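Local coordinates for protein tryptophan--tRNA ligase (Aeropyrum pernix, PDB 3A04) that catalyses the ATP-dependent attachment of L-tryptophan to its cognate tRNA, releasing AMP and diphosphate, as a class I aminoacyl-tRNA synthetase, at residues T156-F159 and R160-L164. Numbering follows the deposited sequence.
Sequences TPYF and RLIQL
With chi1 at -161°, F159 in the conformer given has CG opposite its main-chain N, and the ring reaches I162 and Q163, about one helical turn on. The I162 and F159 side chains cross at about a right angle. I162 CB lies over one face of the ring, near the rim. I162 CD1 also lies 4.0 Å from Y158 CE2, coming at that ring obliquely. In Q163 a chi1 of -64° places CG 3.6 Å from F159 CE2. The chain extends beyond CG and carries the amide on, with Q163 CD 3.8 Å from F159 CD2. The amide and ring planes are 42° apart.

The backbone bonds are those of an alpha-helix: R160 N to T156 O (2.8 Å), L161 N to P157 O and Q163 N to F159 O. A water lies within hydrogen-bonding distance of T156 O (3.1 Å) and Q163 OE1 (2.9 Å) and can link the two turns. Replacing Q163 with an alanine is likely to cost Q151 O of the second subunit its amide donor and the water one partner, and to open a gap beside F159.

Y158 OH hydrogen-bonds D195 OD1 on helix 183-197 of its own chain, where I162 also packs. F159, R160 and Q163 meet the second subunit. There R160 NE and Q163 NE2 give hydrogen bonds to the main-chain carbonyls of T152 and Q151, adding polar links to the apolar contacts of the dimer interface.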
loop_
_atom_site.group_PDB
_atom_site.type_symbol
_atom_site.label_atom_id
_atom_site.label_comp_id
_atom_site.label_asym_id
_atom_site.label_seq_id
_atom_site.Cartn_x
_atom_site.Cartn_y
_atom_site.Cartn_z
ATOM N N THR A 156 7.462 6.757 5.424
ATOM C CA THR A 156 8.001 5.510 4.874
ATOM C C THR A 156 7.899 4.282 5.742
ATOM O O THR A 156 7.459 3.253 5.259
ATOM C CB THR A 156 9.469 5.746 4.333
ATOM O OG1 THR A 156 9.361 6.682 3.268
ATOM C CG2 THR A 156 10.016 4.415 3.721
ATOM N N PRO A 157 8.328 4.360 7.007
ATOM C CA PRO A 157 8.312 3.107 7.785
ATOM C C PRO A 157 6.879 2.521 7.981
ATOM O O PRO A 157 6.669 1.266 8.007
ATOM C CB PRO A 157 8.964 3.501 9.149
ATOM C CG PRO A 157 9.469 4.896 8.997
ATOM C CD PRO A 157 8.902 5.514 7.737
ATOM N N TYR A 158 5.892 3.412 8.086
ATOM C CA TYR A 158 4.478 3.003 8.290
ATOM C C TYR A 158 4.039 2.351 7.018
ATOM O O TYR A 158 3.434 1.339 6.984
ATOM C CB TYR A 158 3.643 4.298 8.446
ATOM C CG TYR A 158 2.152 4.202 8.285
ATOM C CD1 TYR A 158 1.356 3.814 9.363
ATOM C CD2 TYR A 158 1.528 4.668 7.152
ATOM C CE1 TYR A 158 -0.037 3.801 9.251
ATOM C CE2 TYR A 158 0.171 4.666 7.028
ATOM C CZ TYR A 158 -0.607 4.306 8.081
ATOM O OH TYR A 158 -1.970 4.345 7.903
ATOM N N PHE A 159 4.344 2.949 5.901
ATOM C CA PHE A 159 3.882 2.355 4.676
ATOM C C PHE A 159 4.652 1.057 4.353
ATOM O O PHE A 159 4.106 0.168 3.785
ATOM C CB PHE A 159 3.856 3.215 3.312
ATOM C CG PHE A 159 2.929 2.621 2.251
ATOM C CD1 PHE A 159 1.561 2.715 2.348
ATOM C CD2 PHE A 159 3.429 1.965 1.139
ATOM C CE1 PHE A 159 0.765 2.157 1.395
ATOM C CE2 PHE A 159 2.579 1.432 0.198
ATOM C CZ PHE A 159 1.282 1.530 0.359
ATOM N N ARG A 160 5.908 0.981 4.720
ATOM C CA ARG A 160 6.627 -0.289 4.502
ATOM C C ARG A 160 5.936 -1.447 5.234
ATOM O O ARG A 160 5.898 -2.581 4.744
ATOM C CB ARG A 160 8.058 -0.155 5.007
ATOM C CG ARG A 160 8.921 -1.377 4.593
ATOM C CD ARG A 160 10.402 -1.174 5.026
ATOM N NE ARG A 160 10.985 0.060 4.579
ATOM C CZ ARG A 160 11.780 0.825 5.318
ATOM N NH1 ARG A 160 12.073 0.481 6.560
ATOM N NH2 ARG A 160 12.290 1.921 4.798
ATOM N N LEU A 161 5.330 -1.200 6.411
ATOM C CA LEU A 161 4.665 -2.323 7.014
ATOM C C LEU A 161 3.529 -2.821 6.161
ATOM O O LEU A 161 3.239 -4.019 6.174
ATOM C CB LEU A 161 4.050 -1.925 8.432
ATOM C CG LEU A 161 5.091 -1.627 9.538
ATOM C CD1 LEU A 161 4.338 -1.025 10.755
ATOM C CD2 LEU A 161 5.771 -2.966 9.898
ATOM N N ILE A 162 2.785 -1.865 5.578
ATOM C CA ILE A 162 1.652 -2.216 4.773
ATOM C C ILE A 162 2.147 -3.065 3.608
ATOM O O ILE A 162 1.532 -4.110 3.279
ATOM C CB ILE A 162 0.918 -0.945 4.230
ATOM C CG1 ILE A 162 0.348 -0.094 5.419
ATOM C CG2 ILE A 162 -0.226 -1.363 3.264
ATOM C CD1 ILE A 162 -0.151 1.321 4.949
ATOM N N GLN A 163 3.247 -2.642 2.996
ATOM C CA GLN A 163 3.806 -3.445 1.877
ATOM C C GLN A 163 4.249 -4.867 2.297
ATOM O O GLN A 163 3.957 -5.850 1.619
ATOM C CB GLN A 163 4.996 -2.754 1.285
ATOM C CG GLN A 163 4.701 -1.411 0.631
ATOM C CD GLN A 163 5.997 -0.676 0.228
ATOM O OE1 GLN A 163 6.773 -0.209 1.093
ATOM N NE2 GLN A 163 6.224 -0.551 -1.089
ATOM N N LEU A 164 4.852 -4.978 3.454
ATOM C CA LEU A 164 5.332 -6.277 3.913
ATOM C C LEU A 164 4.173 -7.102 4.457
ATOM O O LEU A 164 4.196 -8.305 4.271
ATOM C CB LEU A 164 6.410 -6.113 4.971
ATOM C CG LEU A 164 7.654 -5.331 4.441
ATOM C CD1 LEU A 164 8.718 -5.316 5.573
ATOM C CD2 LEU A 164 8.273 -5.901 3.188
HETATM O O HOH W 1 7.588 2.320 2.294
#